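Local coordinates for protein purine nucleoside phosphorylase (Grouper iridovirus, PDB 3KHS) that probably catalyses the phosphorolysis of purine nucleosides in purine salvage, as a trimeric member of the PNP/MTAP phosphorylase family, at residues Y121-L135 with M180-V192. Sequence-based numbering, arbitrary orientation.
Sequences YRPGDFMVVRDHINL and MSYATHEGVYCCV
H185 is gripped by Y121 and D125 at once. The Y121 ring lies over one face of the imidazole in an offset stack, the planes 18° apart. In the imidazole plane, H185 NE2 gives D125 OD2 a nearly straight 2.6 Å hydrogen bond. That donor meets the carboxylate from above its plane; R122 N reaches the same oxygen from the opposite face, tying the type II turn R122–D125 to the ring. Beyond this clamp the strands run parallel within the mixed beta-barrel, joined by a ladder of backbone bonds from F126 N to A183 O through L135 N to C191 O. A beta bulge between V129 and D131 marks where the chain turns a corner at R130. G187, without a side chain, lets M127 SD settle 3.7 Å from G187 CA. The bent M127 chain (chi3 86°) carries CE to within 4.0 Å of Y189 CB. At the bulge, V188 CG2 sits over one face of the R130 guanidinium, 3.3 Å from R130 NH1. D131 OD2 accepts a hydrogen bond from A201 N of a second subunit, bringing strand 131-134 to that interface. Two opposed donors on D125 OD2 should favour a charged carboxylate, and stack plus bond should hold the imidazole's rotation.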
ATOM      1  N   TYR B 121       8.100 -25.418  -9.628  1.00 41.73           N
ATOM      2  CA  TYR B 121       9.170 -25.204  -8.674  1.00 33.85           C
ATOM      3  C   TYR B 121       9.026 -26.229  -7.577  1.00 36.83           C
ATOM      4  O   TYR B 121       7.921 -26.671  -7.272  1.00 42.97           O
ATOM      5  CB  TYR B 121       9.100 -23.788  -8.049  1.00 29.90           C
ATOM      6  CG  TYR B 121       9.427 -22.621  -8.983  1.00 30.75           C
ATOM      7  CD1 TYR B 121       9.523 -22.810 -10.359  1.00 32.59           C
ATOM      8  CD2 TYR B 121       9.595 -21.320  -8.488  1.00 31.47           C
ATOM      9  CE1 TYR B 121       9.764 -21.752 -11.225  1.00 37.92           C
ATOM     10  CE2 TYR B 121       9.848 -20.229  -9.360  1.00 36.86           C
ATOM     11  CZ  TYR B 121       9.923 -20.459 -10.734  1.00 38.46           C
ATOM     12  OH  TYR B 121      10.098 -19.425 -11.639  1.00 38.20           O
ATOM     13  N   ARG B 122      10.148 -26.594  -6.977  1.00 37.86           N
ATOM     14  CA  ARG B 122      10.164 -27.542  -5.870  1.00 40.70           C
ATOM     15  C   ARG B 122      11.027 -26.958  -4.751  1.00 41.35           C
ATOM     16  O   ARG B 122      11.951 -26.172  -4.999  1.00 39.34           O
ATOM     17  CB  ARG B 122      10.819 -28.880  -6.245  1.00 34.58           C
ATOM     18  CG  ARG B 122      10.390 -29.536  -7.519  1.00 36.82           C
ATOM     19  CD  ARG B 122      10.954 -30.957  -7.537  1.00 40.05           C
ATOM     20  NE  ARG B 122      10.799 -31.619  -8.826  1.00 39.04           N
ATOM     21  CZ  ARG B 122      11.300 -32.814  -9.100  1.00 33.28           C
ATOM     22  NH1 ARG B 122      11.976 -33.468  -8.169  1.00 35.65           N
ATOM     23  NH2 ARG B 122      11.141 -33.340 -10.305  1.00 38.31           N
ATOM     24  N   PRO B 123      10.732 -27.326  -3.500  1.00 40.79           N
ATOM     25  CA  PRO B 123      11.571 -26.786  -2.432  1.00 39.28           C
ATOM     26  C   PRO B 123      13.018 -27.191  -2.687  1.00 40.33           C
ATOM     27  O   PRO B 123      13.300 -28.348  -2.959  1.00 42.64           O
ATOM     28  CB  PRO B 123      10.985 -27.426  -1.163  1.00 32.93           C
ATOM     29  CG  PRO B 123       9.984 -28.431  -1.659  1.00 40.29           C
ATOM     30  CD  PRO B 123       9.500 -27.910  -2.955  1.00 37.90           C
ATOM     31  N   GLY B 124      13.929 -26.225  -2.611  1.00 41.46           N
ATOM     32  CA  GLY B 124      15.335 -26.497  -2.842  1.00 34.17           C
ATOM     33  C   GLY B 124      15.802 -25.893  -4.141  1.00 31.10           C
ATOM     34  O   GLY B 124      17.013 -25.690  -4.325  1.00 32.71           O
ATOM     35  N   ASP B 125      14.853 -25.601  -5.034  1.00 28.32           N
ATOM     36  CA  ASP B 125      15.181 -25.015  -6.331  1.00 32.42           C
ATOM     37  C   ASP B 125      15.694 -23.584  -6.185  1.00 37.83           C
ATOM     38  O   ASP B 125      15.569 -22.956  -5.132  1.00 37.84           O
ATOM     39  CB  ASP B 125      13.962 -24.967  -7.250  1.00 25.64           C
ATOM     40  CG  ASP B 125      13.544 -26.333  -7.763  1.00 32.46           C
ATOM     41  OD1 ASP B 125      14.180 -27.342  -7.379  1.00 29.87           O
ATOM     42  OD2 ASP B 125      12.569 -26.382  -8.555  1.00 28.96           O
ATOM     43  N   PHE B 126      16.268 -23.076  -7.272  1.00 38.08           N
ATOM     44  CA  PHE B 126      16.769 -21.714  -7.336  1.00 34.64           C
ATOM     45  C   PHE B 126      15.964 -20.995  -8.407  1.00 34.38           C
ATOM     46  O   PHE B 126      15.671 -21.568  -9.451  1.00 36.80           O
ATOM     47  CB  PHE B 126      18.236 -21.694  -7.771  1.00 36.06           C
ATOM     48  CG  PHE B 126      19.220 -22.108  -6.703  1.00 32.22           C
ATOM     49  CD1 PHE B 126      20.540 -22.388  -7.041  1.00 33.91           C
ATOM     50  CD2 PHE B 126      18.849 -22.194  -5.381  1.00 33.82           C
ATOM     51  CE1 PHE B 126      21.468 -22.747  -6.072  1.00 33.62           C
ATOM     52  CE2 PHE B 126      19.783 -22.554  -4.403  1.00 37.70           C
ATOM     53  CZ  PHE B 126      21.090 -22.829  -4.755  1.00 34.56           C
ATOM     54  N   MET B 127      15.595 -19.747  -8.159  1.00 39.13           N
ATOM     55  CA  MET B 127      14.893 -18.984  -9.179  1.00 34.65           C
ATOM     56  C   MET B 127      15.677 -17.712  -9.416  1.00 35.14           C
ATOM     57  O   MET B 127      15.722 -16.829  -8.563  1.00 33.53           O
ATOM     58  CB  MET B 127      13.466 -18.592  -8.785  1.00 30.10           C
ATOM     59  CG  MET B 127      12.809 -17.813  -9.921  1.00 30.53           C
ATOM     60  SD  MET B 127      11.309 -16.950  -9.572  1.00 29.11           S
ATOM     61  CE  MET B 127      11.953 -15.411  -8.942  1.00 32.62           C
ATOM     62  N   VAL B 128      16.312 -17.645 -10.574  1.00 35.88           N
ATOM     63  CA  VAL B 128      17.066 -16.480 -10.968  1.00 33.15           C
ATOM     64  C   VAL B 128      15.979 -15.461 -11.293  1.00 38.13           C
ATOM     65  O   VAL B 128      15.014 -15.792 -11.996  1.00 39.31           O
ATOM     66  CB  VAL B 128      17.920 -16.810 -12.217  1.00 37.11           C
ATOM     67  CG1 VAL B 128      18.348 -15.550 -12.906  1.00 24.70           C
ATOM     68  CG2 VAL B 128      19.128 -17.638 -11.806  1.00 30.12           C
ATOM     69  N   VAL B 129      16.128 -14.233 -10.799  1.00 34.24           N
ATOM     70  CA  VAL B 129      15.102 -13.220 -11.011  1.00 30.14           C
ATOM     71  C   VAL B 129      15.215 -12.427 -12.291  1.00 34.54           C
ATOM     72  O   VAL B 129      16.223 -11.774 -12.541  1.00 35.34           O
ATOM     73  CB  VAL B 129      15.036 -12.225  -9.811  1.00 25.55           C
ATOM     74  CG1 VAL B 129      13.899 -11.247 -10.010  1.00 20.67           C
ATOM     75  CG2 VAL B 129      14.848 -12.993  -8.529  1.00 14.65           C
ATOM     76  N   ARG B 130      14.161 -12.467 -13.097  1.00 35.01           N
ATOM     77  CA  ARG B 130      14.172 -11.752 -14.361  1.00 38.85           C
ATOM     78  C   ARG B 130      13.403 -10.455 -14.256  1.00 38.12           C
ATOM     79  O   ARG B 130      13.590  -9.545 -15.048  1.00 39.22           O
ATOM     80  CB  ARG B 130      13.574 -12.613 -15.488  1.00 40.35           C
ATOM     81  CG  ARG B 130      12.058 -12.643 -15.513  1.00 44.47           C
ATOM     82  CD  ARG B 130      11.477 -13.321 -16.772  1.00 44.92           C
ATOM     83  NE  ARG B 130      10.242 -12.636 -17.174  1.00 46.28           N
ATOM     84  CZ  ARG B 130       9.025 -13.138 -17.023  1.00 42.33           C
ATOM     85  NH1 ARG B 130       8.864 -14.341 -16.495  1.00 46.44           N
ATOM     86  NH2 ARG B 130       7.965 -12.423 -17.363  1.00 48.65           N
ATOM     87  N   ASP B 131      12.525 -10.365 -13.269  1.00 40.47           N
ATOM     88  CA  ASP B 131      11.732  -9.155 -13.092  1.00 37.01           C
ATOM     89  C   ASP B 131      11.037  -9.216 -11.739  1.00 35.82           C
ATOM     90  O   ASP B 131      11.020 -10.268 -11.109  1.00 37.76           O
ATOM     91  CB  ASP B 131      10.694  -9.049 -14.213  1.00 32.31           C
ATOM     92  CG  ASP B 131      10.182  -7.639 -14.383  1.00 31.43           C
ATOM     93  OD1 ASP B 131      10.872  -6.750 -13.881  1.00 35.60           O
ATOM     94  OD2 ASP B 131       9.135  -7.392 -15.021  1.00 32.18           O
ATOM     95  N   HIS B 132      10.484  -8.098 -11.269  1.00 34.57           N
ATOM     96  CA  HIS B 132       9.776  -8.140  -9.983  1.00 32.18           C
ATOM     97  C   HIS B 132       8.486  -7.348  -9.997  1.00 32.40           C
ATOM     98  O   HIS B 132       8.198  -6.603 -10.934  1.00 33.79           O
ATOM     99  CB  HIS B 132      10.665  -7.666  -8.796  1.00 25.94           C
ATOM    100  CG  HIS B 132      10.886  -6.177  -8.727  1.00 27.52           C
ATOM    101  ND1 HIS B 132      12.115  -5.623  -8.414  1.00 22.46           N
ATOM    102  CD2 HIS B 132      10.054  -5.130  -8.968  1.00 22.51           C
ATOM    103  CE1 HIS B 132      12.034  -4.305  -8.480  1.00 17.76           C
ATOM    104  NE2 HIS B 132      10.793  -3.980  -8.813  1.00 28.47           N
ATOM    105  N   ILE B 133       7.701  -7.562  -8.949  1.00 31.37           N
ATOM    106  CA  ILE B 133       6.440  -6.867  -8.727  1.00 28.55           C
ATOM    107  C   ILE B 133       6.567  -6.402  -7.280  1.00 29.72           C
ATOM    108  O   ILE B 133       6.505  -7.216  -6.348  1.00 29.25           O
ATOM    109  CB  ILE B 133       5.224  -7.793  -8.819  1.00 27.57           C
ATOM    110  CG1 ILE B 133       5.075  -8.340 -10.232  1.00 28.27           C
ATOM    111  CG2 ILE B 133       3.970  -7.021  -8.458  1.00 30.82           C
ATOM    112  CD1 ILE B 133       4.087  -9.498 -10.305  1.00 36.63           C
ATOM    113  N   ASN B 134       6.792  -5.101  -7.101  1.00 32.56           N
ATOM    114  CA  ASN B 134       6.962  -4.524  -5.772  1.00 33.10           C
ATOM    115  C   ASN B 134       5.713  -3.813  -5.274  1.00 29.54           C
ATOM    116  O   ASN B 134       5.548  -2.603  -5.440  1.00 32.12           O
ATOM    117  CB  ASN B 134       8.157  -3.570  -5.776  1.00 31.71           C
ATOM    118  CG  ASN B 134       8.528  -3.112  -4.388  1.00 30.33           C
ATOM    119  OD1 ASN B 134       8.556  -3.913  -3.481  1.00 35.24           O
ATOM    120  ND2 ASN B 134       8.828  -1.818  -4.221  1.00 26.05           N
ATOM    121  N   LEU B 135       4.822  -4.573  -4.660  1.00 32.69           N
ATOM    122  CA  LEU B 135       3.570  -3.988  -4.167  1.00 31.16           C
ATOM    123  C   LEU B 135       3.730  -2.803  -3.208  1.00 23.09           C
ATOM    124  O   LEU B 135       3.113  -1.779  -3.402  1.00 28.38           O
ATOM    125  CB  LEU B 135       2.706  -5.079  -3.535  1.00 27.14           C
ATOM    126  CG  LEU B 135       2.359  -6.224  -4.518  1.00 31.23           C
ATOM    127  CD1 LEU B 135       1.715  -7.355  -3.736  1.00 30.17           C
ATOM    128  CD2 LEU B 135       1.419  -5.738  -5.656  1.00 24.94           C
ATOM    129  N   MET B 180      22.948 -28.051 -11.939  1.00 45.56           N
ATOM    130  CA  MET B 180      21.695 -27.679 -11.270  1.00 46.39           C
ATOM    131  C   MET B 180      20.679 -27.133 -12.251  1.00 45.35           C
ATOM    132  O   MET B 180      19.680 -26.531 -11.858  1.00 50.49           O
ATOM    133  CB  MET B 180      21.965 -26.594 -10.214  1.00 41.73           C
ATOM    134  CG  MET B 180      23.190 -26.843  -9.346  1.00 51.19           C
ATOM    135  SD  MET B 180      23.469 -25.582  -8.055  1.00 56.65           S
ATOM    136  CE  MET B 180      23.630 -24.158  -9.058  1.00 55.76           C
ATOM    137  N   SER B 181      20.923 -27.336 -13.531  1.00 38.91           N
ATOM    138  CA  SER B 181      20.018 -26.797 -14.530  1.00 39.15           C
ATOM    139  C   SER B 181      18.557 -27.215 -14.375  1.00 36.78           C
ATOM    140  O   SER B 181      17.664 -26.466 -14.754  1.00 38.34           O
ATOM    141  CB  SER B 181      20.506 -27.174 -15.927  1.00 38.34           C
ATOM    142  OG  SER B 181      20.570 -28.587 -16.048  1.00 40.44           O
ATOM    143  N   TYR B 182      18.309 -28.398 -13.828  1.00 32.24           N
ATOM    144  CA  TYR B 182      16.942 -28.883 -13.690  1.00 35.51           C
ATOM    145  C   TYR B 182      16.227 -28.297 -12.481  1.00 35.61           C
ATOM    146  O   TYR B 182      14.996 -28.326 -12.407  1.00 38.42           O
ATOM    147  CB  TYR B 182      16.944 -30.424 -13.619  1.00 32.76           C
ATOM    148  CG  TYR B 182      17.081 -31.077 -14.984  1.00 32.36           C
ATOM    149  CD1 TYR B 182      16.056 -30.974 -15.926  1.00 31.70           C
ATOM    150  CD2 TYR B 182      18.265 -31.720 -15.365  1.00 37.07           C
ATOM    151  CE1 TYR B 182      16.196 -31.485 -17.224  1.00 32.81           C
ATOM    152  CE2 TYR B 182      18.428 -32.238 -16.660  1.00 34.39           C
ATOM    153  CZ  TYR B 182      17.385 -32.112 -17.585  1.00 40.60           C
ATOM    154  OH  TYR B 182      17.530 -32.596 -18.870  1.00 36.43           O
ATOM    155  N   ALA B 183      17.014 -27.741 -11.568  1.00 33.82           N
ATOM    156  CA  ALA B 183      16.535 -27.159 -10.311  1.00 33.30           C
ATOM    157  C   ALA B 183      16.667 -25.644 -10.305  1.00 34.58           C
ATOM    158  O   ALA B 183      16.450 -24.985  -9.269  1.00 31.71           O
ATOM    159  CB  ALA B 183      17.354 -27.721  -9.150  1.00 26.49           C
ATOM    160  N   THR B 184      17.040 -25.087 -11.450  1.00 31.79           N
ATOM    161  CA  THR B 184      17.213 -23.649 -11.543  1.00 29.33           C
ATOM    162  C   THR B 184      16.260 -23.098 -12.569  1.00 31.72           C
ATOM    163  O   THR B 184      16.221 -23.552 -13.703  1.00 35.36           O
ATOM    164  CB  THR B 184      18.666 -23.279 -11.936  1.00 31.07           C
ATOM    165  OG1 THR B 184      19.578 -23.869 -11.009  1.00 24.46           O
ATOM    166  CG2 THR B 184      18.861 -21.794 -11.894  1.00 29.48           C
ATOM    167  N   HIS B 185      15.504 -22.092 -12.170  1.00 35.20           N
ATOM    168  CA  HIS B 185      14.530 -21.476 -13.053  1.00 34.07           C
ATOM    169  C   HIS B 185      14.840 -19.992 -13.212  1.00 35.30           C
ATOM    170  O   HIS B 185      15.801 -19.476 -12.627  1.00 34.94           O
ATOM    171  CB  HIS B 185      13.141 -21.640 -12.429  1.00 39.27           C
ATOM    172  CG  HIS B 185      12.896 -22.998 -11.836  1.00 36.44           C
ATOM    173  ND1 HIS B 185      12.434 -24.064 -12.578  1.00 40.41           N
ATOM    174  CD2 HIS B 185      13.054 -23.462 -10.575  1.00 41.70           C
ATOM    175  CE1 HIS B 185      12.312 -25.125 -11.797  1.00 38.26           C
ATOM    176  NE2 HIS B 185      12.682 -24.789 -10.577  1.00 45.00           N
ATOM    177  N   GLU B 186      14.026 -19.325 -14.020  1.00 31.73           N
ATOM    178  CA  GLU B 186      14.142 -17.903 -14.245  1.00 38.81           C
ATOM    179  C   GLU B 186      12.713 -17.391 -14.211  1.00 36.66           C
ATOM    180  O   GLU B 186      11.905 -17.808 -15.017  1.00 37.43           O
ATOM    181  CB  GLU B 186      14.779 -17.592 -15.593  1.00 38.81           C
ATOM    182  CG  GLU B 186      14.857 -16.113 -15.854  1.00 43.63           C
ATOM    183  CD  GLU B 186      15.804 -15.772 -16.972  1.00 54.29           C
ATOM    184  OE1 GLU B 186      15.793 -16.498 -17.980  1.00 59.88           O
ATOM    185  OE2 GLU B 186      16.547 -14.775 -16.849  1.00 51.99           O
ATOM    186  N   GLY B 187      12.405 -16.504 -13.265  1.00 36.91           N
ATOM    187  CA  GLY B 187      11.054 -16.006 -13.153  1.00 35.37           C
ATOM    188  C   GLY B 187      10.850 -14.663 -12.475  1.00 39.76           C
ATOM    189  O   GLY B 187      11.799 -13.907 -12.188  1.00 35.65           O
ATOM    190  N   VAL B 188       9.577 -14.376 -12.211  1.00 34.33           N
ATOM    191  CA  VAL B 188       9.170 -13.119 -11.618  1.00 32.43           C
ATOM    192  C   VAL B 188       9.050 -13.152 -10.098  1.00 31.12           C
ATOM    193  O   VAL B 188       8.332 -13.997  -9.553  1.00 30.05           O
ATOM    194  CB  VAL B 188       7.830 -12.677 -12.241  1.00 27.81           C
ATOM    195  CG1 VAL B 188       7.443 -11.301 -11.728  1.00 26.88           C
ATOM    196  CG2 VAL B 188       7.942 -12.675 -13.744  1.00 23.13           C
ATOM    197  N   TYR B 189       9.747 -12.237  -9.416  1.00 30.68           N
ATOM    198  CA  TYR B 189       9.702 -12.175  -7.931  1.00 29.67           C
ATOM    199  C   TYR B 189       8.695 -11.147  -7.456  1.00 26.33           C
ATOM    200  O   TYR B 189       8.764  -9.993  -7.836  1.00 33.29           O
ATOM    201  CB  TYR B 189      11.077 -11.818  -7.337  1.00 19.18           C
ATOM    202  CG  TYR B 189      11.110 -11.747  -5.826  1.00 22.62           C
ATOM    203  CD1 TYR B 189      11.691 -12.766  -5.060  1.00 21.56           C
ATOM    204  CD2 TYR B 189      10.625 -10.619  -5.160  1.00 19.70           C
ATOM    205  CE1 TYR B 189      11.802 -12.648  -3.639  1.00 21.00           C
ATOM    206  CE2 TYR B 189      10.730 -10.498  -3.777  1.00 16.06           C
ATOM    207  CZ  TYR B 189      11.320 -11.500  -3.030  1.00 20.60           C
ATOM    208  OH  TYR B 189      11.470 -11.262  -1.679  1.00 31.95           O
ATOM    209  N   CYS B 190       7.735 -11.566  -6.650  1.00 29.27           N
ATOM    210  CA  CYS B 190       6.749 -10.612  -6.135  1.00 35.52           C
ATOM    211  C   CYS B 190       7.100 -10.261  -4.696  1.00 33.10           C
ATOM    212  O   CYS B 190       7.192 -11.142  -3.837  1.00 31.71           O
ATOM    213  CB  CYS B 190       5.313 -11.171  -6.185  1.00 38.13           C
ATOM    214  SG  CYS B 190       4.038 -10.090  -5.412  1.00 33.21           S
ATOM    215  N   CYS B 191       7.298  -8.971  -4.454  1.00 28.78           N
ATOM    216  CA  CYS B 191       7.645  -8.496  -3.129  1.00 32.14           C
ATOM    217  C   CYS B 191       6.437  -7.941  -2.375  1.00 30.65           C
ATOM    218  O   CYS B 191       5.715  -7.078  -2.890  1.00 29.47           O
ATOM    219  CB  CYS B 191       8.716  -7.394  -3.235  1.00 29.08           C
ATOM    220  SG  CYS B 191       9.239  -6.781  -1.610  1.00 29.35           S
ATOM    221  N   VAL B 192       6.229  -8.425  -1.158  1.00 25.86           N
ATOM    222  CA  VAL B 192       5.124  -7.945  -0.308  1.00 26.27           C
ATOM    223  C   VAL B 192       5.712  -7.462   1.004  1.00 29.12           C
ATOM    224  O   VAL B 192       6.864  -7.782   1.336  1.00 24.88           O
ATOM    225  CB  VAL B 192       4.107  -9.056   0.019  1.00 28.97           C
ATOM    226  CG1 VAL B 192       3.402  -9.479  -1.259  1.00 26.13           C
ATOM    227  CG2 VAL B 192       4.825 -10.246   0.696  1.00 20.00           C
TER